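Local coordinates for protein probable transcriptional regulator (Pseudomonas aeruginosa, PDB 2ESN) that is probably a LysR-type transcriptional regulator, binding DNA through an N-terminal helix-turn-helix domain and responding to a small effector in its C-terminal domain, at residues Arg101-Thr111 / Gly149-Tyr157; Leu10-Leu21 / Phe41-Leu52. All coordinates share one frame; numbering follows the deposited sequence.

In the fold
From the N terminus the chain first forms contact 2, where residues 10-21, with the start of helix 15-24, meet residues 41-52 of helix 38-52; the short loop so closed holds helix 27-34, and the three helices make the core of what is probably the DNA-binding head. After the hairpin 57-60/63-66 the chain leaves through the long helix 68-87. Contact 1 opens afterwards: strand 102-107 pairs with strand 153-157, closing a loop that carries helix 109-126, strand 131-136 and helix 143-148. The two contacts stand in series, neither nested nor crossed, with centres about 43 Å apart. One ties helices together in the head, the other ties strands in the substrate-binding domain of LysR type.

Contact 1 of 2, residues Arg101-Thr111 / Gly149-Tyr157; sequences RTFVFAATDYT and GRIDFALGY
Leu155, Val104 and Ala106 bury the most surface where strand 102-107 runs parallel to strand 153-157, a pairing in the alpha/beta substrate-binding domain of LysR regulators, whose fold is that of periplasmic binding proteins. The chain between the strands passes through strand 131-136, which flanks 102-107 on its other edge. Ala106 sits at the centre of the register: its N donates to Phe153 O (3.0 Å), its O accepts from Leu155 N, and its methyl meets that of Ala154. Phe105 and Phe153 lie side by side on the opposite face of the sheet, their planes 26° apart but offset, with centroids 5.2 Å from each other. Leu155 has CG anti to its carbonyl carbon (chi1 -54°), and its two methyls then serve different neighbours: CD2 reaches the edge of the Phe105 ring, 3.8 Å from Phe105 CD1, while CD1 lies against Thr111 CB at the start of helix 109-126. At the other end Val104 packs CG1 on Ile151 CG1 (4.0 Å), and its O accepts from Phe153 N. Asp152 works there as a clasp, shared between backbone and side chains. Its OD1 meets Arg101 NH2 in a salt bridge and also takes a hydrogen bond from His294, whereas OD2 uses its anti lone pair to accept from Val104 N at 2.9 Å.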
# COMPACT_ATOMS: atom_id res chain seq x y z
N ARG C 101 -7.71 -22.36 16.71
CA ARG C 101 -7.31 -21.52 15.61
C ARG C 101 -8.42 -21.09 14.65
O ARG C 101 -9.54 -21.67 14.63
CB ARG C 101 -6.11 -22.07 14.87
CG ARG C 101 -6.29 -23.26 14.10
CD ARG C 101 -4.98 -23.50 13.43
NE ARG C 101 -4.89 -22.67 12.24
CZ ARG C 101 -3.77 -22.20 11.71
NH1 ARG C 101 -2.61 -22.45 12.31
NH2 ARG C 101 -3.85 -21.44 10.62
N THR C 102 -8.12 -20.01 13.93
CA THR C 102 -8.98 -19.40 12.93
C THR C 102 -8.27 -19.69 11.63
O THR C 102 -7.09 -19.39 11.49
CB THR C 102 -9.13 -17.91 13.20
OG1 THR C 102 -9.69 -17.74 14.50
CG2 THR C 102 -10.07 -17.18 12.20
N PHE C 103 -8.97 -20.39 10.73
CA PHE C 103 -8.60 -20.53 9.34
C PHE C 103 -9.19 -19.39 8.50
O PHE C 103 -10.37 -19.04 8.65
CB PHE C 103 -9.03 -21.90 8.80
CG PHE C 103 -8.30 -23.03 9.45
CD1 PHE C 103 -8.71 -23.53 10.69
CD2 PHE C 103 -7.18 -23.56 8.84
CE1 PHE C 103 -8.03 -24.54 11.34
CE2 PHE C 103 -6.48 -24.57 9.44
CZ PHE C 103 -6.92 -25.11 10.68
N VAL C 104 -8.34 -18.79 7.66
CA VAL C 104 -8.74 -17.60 6.86
C VAL C 104 -8.78 -18.04 5.40
O VAL C 104 -7.81 -18.58 4.89
CB VAL C 104 -7.79 -16.38 7.03
CG1 VAL C 104 -8.26 -15.14 6.14
CG2 VAL C 104 -7.68 -15.97 8.51
N PHE C 105 -9.96 -17.91 4.79
CA PHE C 105 -10.14 -18.30 3.41
C PHE C 105 -10.52 -17.06 2.61
O PHE C 105 -11.23 -16.21 3.11
CB PHE C 105 -11.30 -19.33 3.24
CG PHE C 105 -11.02 -20.72 3.75
CD1 PHE C 105 -10.89 -21.76 2.86
CD2 PHE C 105 -11.01 -20.99 5.11
CE1 PHE C 105 -10.68 -23.09 3.31
CE2 PHE C 105 -10.85 -22.34 5.59
CZ PHE C 105 -10.66 -23.37 4.66
N ALA C 106 -10.04 -17.01 1.36
CA ALA C 106 -10.38 -16.01 0.37
C ALA C 106 -11.44 -16.70 -0.38
O ALA C 106 -11.31 -17.88 -0.71
CB ALA C 106 -9.22 -15.79 -0.58
N ALA C 107 -12.53 -16.00 -0.64
CA ALA C 107 -13.74 -16.76 -1.07
C ALA C 107 -14.66 -15.87 -1.83
O ALA C 107 -14.42 -14.64 -1.88
CB ALA C 107 -14.46 -17.31 0.16
N THR C 108 -15.69 -16.48 -2.43
CA THR C 108 -16.79 -15.69 -2.96
C THR C 108 -18.11 -16.05 -2.22
O THR C 108 -18.10 -16.96 -1.41
CB THR C 108 -16.95 -15.94 -4.46
OG1 THR C 108 -17.20 -17.33 -4.67
CG2 THR C 108 -15.69 -15.51 -5.22
N ASP C 109 -19.22 -15.38 -2.53
CA ASP C 109 -20.48 -15.84 -1.99
C ASP C 109 -20.76 -17.28 -2.47
O ASP C 109 -21.19 -18.09 -1.71
CB ASP C 109 -21.64 -14.86 -2.26
CG ASP C 109 -22.33 -15.13 -3.57
OD1 ASP C 109 -21.61 -15.36 -4.57
OD2 ASP C 109 -23.58 -15.17 -3.56
N TYR C 110 -20.44 -17.61 -3.71
CA TYR C 110 -20.73 -18.97 -4.16
C TYR C 110 -19.94 -20.03 -3.41
O TYR C 110 -20.49 -21.03 -3.01
CB TYR C 110 -20.61 -19.16 -5.68
CG TYR C 110 -20.86 -20.59 -6.04
CD1 TYR C 110 -22.03 -21.19 -5.69
CD2 TYR C 110 -19.91 -21.34 -6.71
CE1 TYR C 110 -22.31 -22.52 -5.97
CE2 TYR C 110 -20.18 -22.68 -7.01
CZ TYR C 110 -21.37 -23.26 -6.60
OH TYR C 110 -21.67 -24.61 -6.80
N THR C 111 -18.64 -19.84 -3.22
CA THR C 111 -17.81 -20.86 -2.64
C THR C 111 -18.06 -20.91 -1.11
O THR C 111 -17.98 -21.95 -0.50
CB THR C 111 -16.29 -20.67 -3.01
OG1 THR C 111 -15.85 -19.34 -2.67
CG2 THR C 111 -15.99 -20.96 -4.51
N GLY C 149 0.95 -16.13 4.68
CA GLY C 149 -0.02 -16.78 5.56
C GLY C 149 -0.97 -15.80 6.24
O GLY C 149 -1.53 -16.11 7.30
N ARG C 150 -1.17 -14.63 5.63
CA ARG C 150 -2.29 -13.72 6.00
C ARG C 150 -3.62 -14.40 5.64
O ARG C 150 -4.65 -14.12 6.26
CB ARG C 150 -2.20 -12.40 5.23
CG ARG C 150 -2.47 -11.07 6.02
CD ARG C 150 -2.29 -9.88 5.03
NE ARG C 150 -1.49 -10.35 3.88
CZ ARG C 150 -0.39 -9.78 3.38
NH1 ARG C 150 0.25 -10.37 2.35
NH2 ARG C 150 0.07 -8.63 3.88
N ILE C 151 -3.57 -15.27 4.63
CA ILE C 151 -4.67 -16.10 4.19
C ILE C 151 -4.10 -17.52 4.13
O ILE C 151 -3.05 -17.75 3.51
CB ILE C 151 -5.14 -15.64 2.78
CG1 ILE C 151 -6.02 -14.40 2.86
CG2 ILE C 151 -5.86 -16.71 2.03
CD1 ILE C 151 -6.13 -13.63 1.49
N ASP C 152 -4.79 -18.45 4.77
CA ASP C 152 -4.42 -19.86 4.76
C ASP C 152 -4.74 -20.47 3.41
O ASP C 152 -3.94 -21.19 2.86
CB ASP C 152 -5.16 -20.61 5.92
CG ASP C 152 -4.77 -20.08 7.31
OD1 ASP C 152 -3.65 -20.34 7.75
OD2 ASP C 152 -5.55 -19.40 7.99
N PHE C 153 -5.91 -20.16 2.86
CA PHE C 153 -6.41 -20.83 1.68
C PHE C 153 -7.25 -19.91 0.78
O PHE C 153 -7.77 -18.92 1.23
CB PHE C 153 -7.36 -21.98 2.08
CG PHE C 153 -6.72 -23.09 2.86
CD1 PHE C 153 -6.89 -23.15 4.24
CD2 PHE C 153 -6.01 -24.08 2.22
CE1 PHE C 153 -6.34 -24.21 4.98
CE2 PHE C 153 -5.39 -25.12 2.96
CZ PHE C 153 -5.58 -25.21 4.32
N ALA C 154 -7.44 -20.31 -0.46
CA ALA C 154 -8.31 -19.58 -1.37
C ALA C 154 -9.20 -20.58 -2.04
O ALA C 154 -8.82 -21.74 -2.19
CB ALA C 154 -7.50 -18.76 -2.38
N LEU C 155 -10.40 -20.15 -2.42
CA LEU C 155 -11.37 -21.05 -3.06
C LEU C 155 -11.72 -20.52 -4.44
O LEU C 155 -11.77 -19.31 -4.64
CB LEU C 155 -12.67 -21.10 -2.22
CG LEU C 155 -12.58 -21.46 -0.73
CD1 LEU C 155 -13.97 -21.44 -0.04
CD2 LEU C 155 -11.96 -22.87 -0.59
N GLY C 156 -12.00 -21.42 -5.38
CA GLY C 156 -12.47 -21.02 -6.72
C GLY C 156 -12.38 -22.22 -7.65
O GLY C 156 -12.24 -23.34 -7.20
N TYR C 157 -12.45 -22.00 -8.95
CA TYR C 157 -12.20 -23.03 -9.95
C TYR C 157 -11.22 -22.55 -11.04
O TYR C 157 -10.99 -21.33 -11.19
CB TYR C 157 -13.52 -23.64 -10.49
CG TYR C 157 -14.44 -22.79 -11.41
CD1 TYR C 157 -15.59 -22.13 -10.90
CD2 TYR C 157 -14.21 -22.75 -12.82
CE1 TYR C 157 -16.47 -21.41 -11.74
CE2 TYR C 157 -15.09 -22.05 -13.69
CZ TYR C 157 -16.21 -21.36 -13.15
OH TYR C 157 -17.05 -20.64 -14.01

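Contact 2 of 2, residues Leu10-Leu21 / Phe41-Leu52; sequences LDLNLLLVFDAL and FSHALGRLRQGL
Leu48 and Leu14 carry the largest share of an apolar interface in which helix 15-21 and helix 41-52 cross at -105°, their axes 9.5 Å apart at closest approach. Leu48 extends with CG anti to its backbone N (chi1 -164°), which carries its two methyls across to residues 14 and 18: CD1 packs on Leu14 CB at 3.7 Å, and CD2 presses against Phe18 CB. Leu14 answers with CD2 between Ala44 and Arg47, while Leu10 CD1 continues the leucine cluster by touching Leu48 CD1 from the N-terminal side. Farther along, Leu21 CD1 fits against both methyls of Leu45.

Aromatic contacts centre on Phe41. Val17 CG1 rides over one face of its ring, 4.0 Å from the centroid and 28° off the normal, a CH-pi contact, whereas Leu21 CG comes up at the ring edge, 3.8 Å from Phe41 CZ. Phe41 also reaches Val27, Ala30 and Leu34 of helix 27-34, so one ring joins all three helices.

Polar interactions gather at Asp11, ahead of helix 15-21. Arg47 NH2 donates to the anti lone pair of Asp11 OD1 at 2.8 Å, nearly in the guanidinium plane, and a water bridges the same oxygen to Arg47 NH1. Leu14 CD2 lies over the centre of that guanidinium, so that one face of the cationic group is covered by a methyl. Asp11 OD2 accepts from Asn13 N in an Asx turn.

Helix 38-52 follows helix 27-34 as the second helix of the helix-turn-helix, probably the recognition helix, and its packing on helix 15-24 completes the three-helix core of the winged helix-turn-helix domain typical of LysR regulators.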
# COMPACT_ATOMS: atom_id res chain seq x y z
N LEU C 10 18.48 -7.87 31.61
CA LEU C 10 17.52 -8.60 32.41
C LEU C 10 17.46 -10.05 31.93
O LEU C 10 17.39 -10.32 30.71
CB LEU C 10 16.16 -7.93 32.30
CG LEU C 10 14.97 -8.32 33.19
CD1 LEU C 10 15.23 -8.10 34.69
CD2 LEU C 10 13.70 -7.68 32.70
N ASP C 11 17.47 -10.98 32.87
CA ASP C 11 17.06 -12.34 32.51
C ASP C 11 15.55 -12.34 32.23
O ASP C 11 14.74 -12.49 33.14
CB ASP C 11 17.40 -13.31 33.61
CG ASP C 11 17.12 -14.75 33.22
OD1 ASP C 11 17.57 -15.64 33.92
OD2 ASP C 11 16.45 -14.99 32.21
N LEU C 12 15.22 -12.16 30.96
CA LEU C 12 13.84 -12.18 30.48
C LEU C 12 12.96 -13.37 30.92
O LEU C 12 11.71 -13.26 30.93
CB LEU C 12 13.84 -12.05 28.93
CG LEU C 12 14.52 -10.76 28.39
CD1 LEU C 12 14.47 -10.65 26.87
CD2 LEU C 12 13.97 -9.48 29.03
N ASN C 13 13.56 -14.52 31.21
CA ASN C 13 12.78 -15.68 31.64
C ASN C 13 12.13 -15.40 32.96
O ASN C 13 11.07 -15.97 33.23
CB ASN C 13 13.61 -16.97 31.80
CG ASN C 13 14.23 -17.39 30.54
OD1 ASN C 13 15.48 -17.46 30.42
ND2 ASN C 13 13.41 -17.65 29.57
N LEU C 14 12.76 -14.54 33.77
CA LEU C 14 12.15 -14.12 35.05
C LEU C 14 10.88 -13.35 34.87
O LEU C 14 10.15 -13.16 35.84
CB LEU C 14 13.08 -13.20 35.81
CG LEU C 14 14.44 -13.78 36.29
CD1 LEU C 14 15.26 -12.65 36.92
CD2 LEU C 14 14.27 -14.98 37.25
N LEU C 15 10.62 -12.86 33.66
CA LEU C 15 9.36 -12.11 33.41
C LEU C 15 8.15 -13.02 33.30
O LEU C 15 7.02 -12.55 33.45
CB LEU C 15 9.44 -11.23 32.17
CG LEU C 15 10.36 -10.04 32.33
CD1 LEU C 15 10.49 -9.37 31.00
CD2 LEU C 15 9.91 -9.04 33.41
N LEU C 16 8.33 -14.29 33.00
CA LEU C 16 7.17 -15.22 33.08
C LEU C 16 6.75 -15.44 34.51
O LEU C 16 5.60 -15.84 34.72
CB LEU C 16 7.44 -16.62 32.54
CG LEU C 16 7.91 -16.58 31.11
CD1 LEU C 16 8.50 -17.92 30.86
CD2 LEU C 16 6.66 -16.32 30.29
N VAL C 17 7.71 -15.31 35.46
CA VAL C 17 7.43 -15.50 36.90
C VAL C 17 6.68 -14.27 37.38
O VAL C 17 5.62 -14.35 38.02
CB VAL C 17 8.78 -15.74 37.72
CG1 VAL C 17 8.53 -15.71 39.18
CG2 VAL C 17 9.40 -17.08 37.36
N PHE C 18 7.20 -13.10 37.01
CA PHE C 18 6.49 -11.85 37.22
C PHE C 18 5.03 -11.93 36.72
O PHE C 18 4.12 -11.55 37.43
CB PHE C 18 7.16 -10.66 36.53
CG PHE C 18 6.48 -9.34 36.84
CD1 PHE C 18 5.55 -8.81 35.99
CD2 PHE C 18 6.75 -8.66 38.04
CE1 PHE C 18 4.89 -7.56 36.30
CE2 PHE C 18 6.10 -7.40 38.34
CZ PHE C 18 5.18 -6.88 37.45
N ASP C 19 4.85 -12.31 35.46
CA ASP C 19 3.54 -12.32 34.85
C ASP C 19 2.55 -13.34 35.56
O ASP C 19 1.41 -13.00 35.84
CB ASP C 19 3.68 -12.67 33.38
CG ASP C 19 2.32 -12.67 32.64
OD1 ASP C 19 1.79 -13.75 32.34
OD2 ASP C 19 1.81 -11.58 32.33
N ALA C 20 3.02 -14.56 35.81
CA ALA C 20 2.26 -15.58 36.53
C ALA C 20 1.86 -15.12 37.95
O ALA C 20 0.70 -15.32 38.39
CB ALA C 20 3.04 -16.80 36.59
N LEU C 21 2.79 -14.47 38.66
CA LEU C 21 2.54 -14.02 40.01
C LEU C 21 1.56 -12.85 39.96
O LEU C 21 0.74 -12.70 40.87
CB LEU C 21 3.84 -13.56 40.76
CG LEU C 21 4.04 -13.81 42.27
CD1 LEU C 21 5.04 -12.87 43.05
CD2 LEU C 21 2.74 -14.18 43.09
N PHE C 41 10.54 -21.26 42.40
CA PHE C 41 9.75 -20.06 42.28
C PHE C 41 10.25 -18.94 43.18
O PHE C 41 10.30 -17.77 42.79
CB PHE C 41 8.26 -20.30 42.59
CG PHE C 41 7.36 -19.17 42.09
CD1 PHE C 41 6.91 -19.15 40.76
CD2 PHE C 41 7.01 -18.13 42.93
CE1 PHE C 41 6.10 -18.10 40.26
CE2 PHE C 41 6.21 -17.06 42.46
CZ PHE C 41 5.76 -17.03 41.13
N SER C 42 10.56 -19.29 44.41
CA SER C 42 10.86 -18.26 45.38
C SER C 42 12.26 -17.66 45.05
O SER C 42 12.47 -16.46 45.19
CB SER C 42 10.85 -18.91 46.76
OG SER C 42 11.13 -17.97 47.77
N HIS C 43 13.18 -18.52 44.60
CA HIS C 43 14.51 -18.08 44.15
C HIS C 43 14.31 -17.12 42.97
O HIS C 43 14.92 -16.05 42.93
CB HIS C 43 15.41 -19.30 43.79
CG HIS C 43 16.74 -18.94 43.14
ND1 HIS C 43 17.55 -17.90 43.59
CD2 HIS C 43 17.44 -19.54 42.15
CE1 HIS C 43 18.64 -17.84 42.85
NE2 HIS C 43 18.60 -18.82 41.96
N ALA C 44 13.46 -17.49 42.02
CA ALA C 44 13.28 -16.70 40.79
C ALA C 44 12.73 -15.34 41.15
O ALA C 44 13.19 -14.32 40.61
CB ALA C 44 12.37 -17.41 39.80
N LEU C 45 11.75 -15.33 42.07
CA LEU C 45 11.16 -14.06 42.51
C LEU C 45 12.25 -13.20 43.19
O LEU C 45 12.25 -11.99 43.01
CB LEU C 45 9.99 -14.30 43.48
CG LEU C 45 9.41 -13.09 44.25
CD1 LEU C 45 8.90 -11.97 43.31
CD2 LEU C 45 8.27 -13.58 45.27
N GLY C 46 13.17 -13.84 43.93
CA GLY C 46 14.27 -13.17 44.58
C GLY C 46 15.20 -12.53 43.56
O GLY C 46 15.59 -11.39 43.72
N ARG C 47 15.56 -13.28 42.51
CA ARG C 47 16.35 -12.73 41.43
C ARG C 47 15.69 -11.54 40.71
O ARG C 47 16.36 -10.57 40.36
CB ARG C 47 16.69 -13.84 40.44
CG ARG C 47 17.55 -14.96 41.02
CD ARG C 47 17.73 -15.99 39.95
NE ARG C 47 18.14 -15.27 38.75
CZ ARG C 47 18.02 -15.73 37.50
NH1 ARG C 47 17.54 -16.94 37.29
NH2 ARG C 47 18.43 -14.98 36.48
N LEU C 48 14.37 -11.62 40.47
CA LEU C 48 13.67 -10.58 39.80
C LEU C 48 13.63 -9.36 40.72
O LEU C 48 13.77 -8.22 40.23
CB LEU C 48 12.23 -11.02 39.38
CG LEU C 48 11.56 -10.09 38.32
CD1 LEU C 48 12.50 -9.80 37.11
CD2 LEU C 48 10.32 -10.64 37.77
N ARG C 49 13.47 -9.54 42.03
CA ARG C 49 13.48 -8.37 42.93
C ARG C 49 14.86 -7.64 42.90
O ARG C 49 14.95 -6.42 43.01
CB ARG C 49 13.19 -8.78 44.38
CG ARG C 49 11.77 -9.25 44.64
CD ARG C 49 11.57 -9.79 46.07
NE ARG C 49 10.12 -9.79 46.41
CZ ARG C 49 9.51 -10.68 47.20
NH1 ARG C 49 10.19 -11.68 47.75
NH2 ARG C 49 8.20 -10.56 47.43
N GLN C 50 15.92 -8.41 42.77
CA GLN C 50 17.27 -7.86 42.59
C GLN C 50 17.42 -7.24 41.22
O GLN C 50 17.93 -6.14 41.14
CB GLN C 50 18.32 -8.93 42.80
CG GLN C 50 18.37 -9.46 44.25
CD GLN C 50 18.49 -8.38 45.28
OE1 GLN C 50 19.26 -7.46 45.13
NE2 GLN C 50 17.73 -8.49 46.36
N GLY C 51 16.93 -7.89 40.16
CA GLY C 51 16.93 -7.31 38.82
C GLY C 51 16.18 -5.98 38.63
O GLY C 51 16.53 -5.20 37.73
N LEU C 52 15.13 -5.73 39.43
CA LEU C 52 14.28 -4.57 39.25
C LEU C 52 14.47 -3.66 40.41
O LEU C 52 13.88 -2.55 40.45
CB LEU C 52 12.81 -4.98 39.08
CG LEU C 52 12.65 -5.71 37.75
CD1 LEU C 52 11.27 -6.30 37.55
CD2 LEU C 52 12.98 -4.74 36.56
O HOH W 1 15.94 -17.55 34.92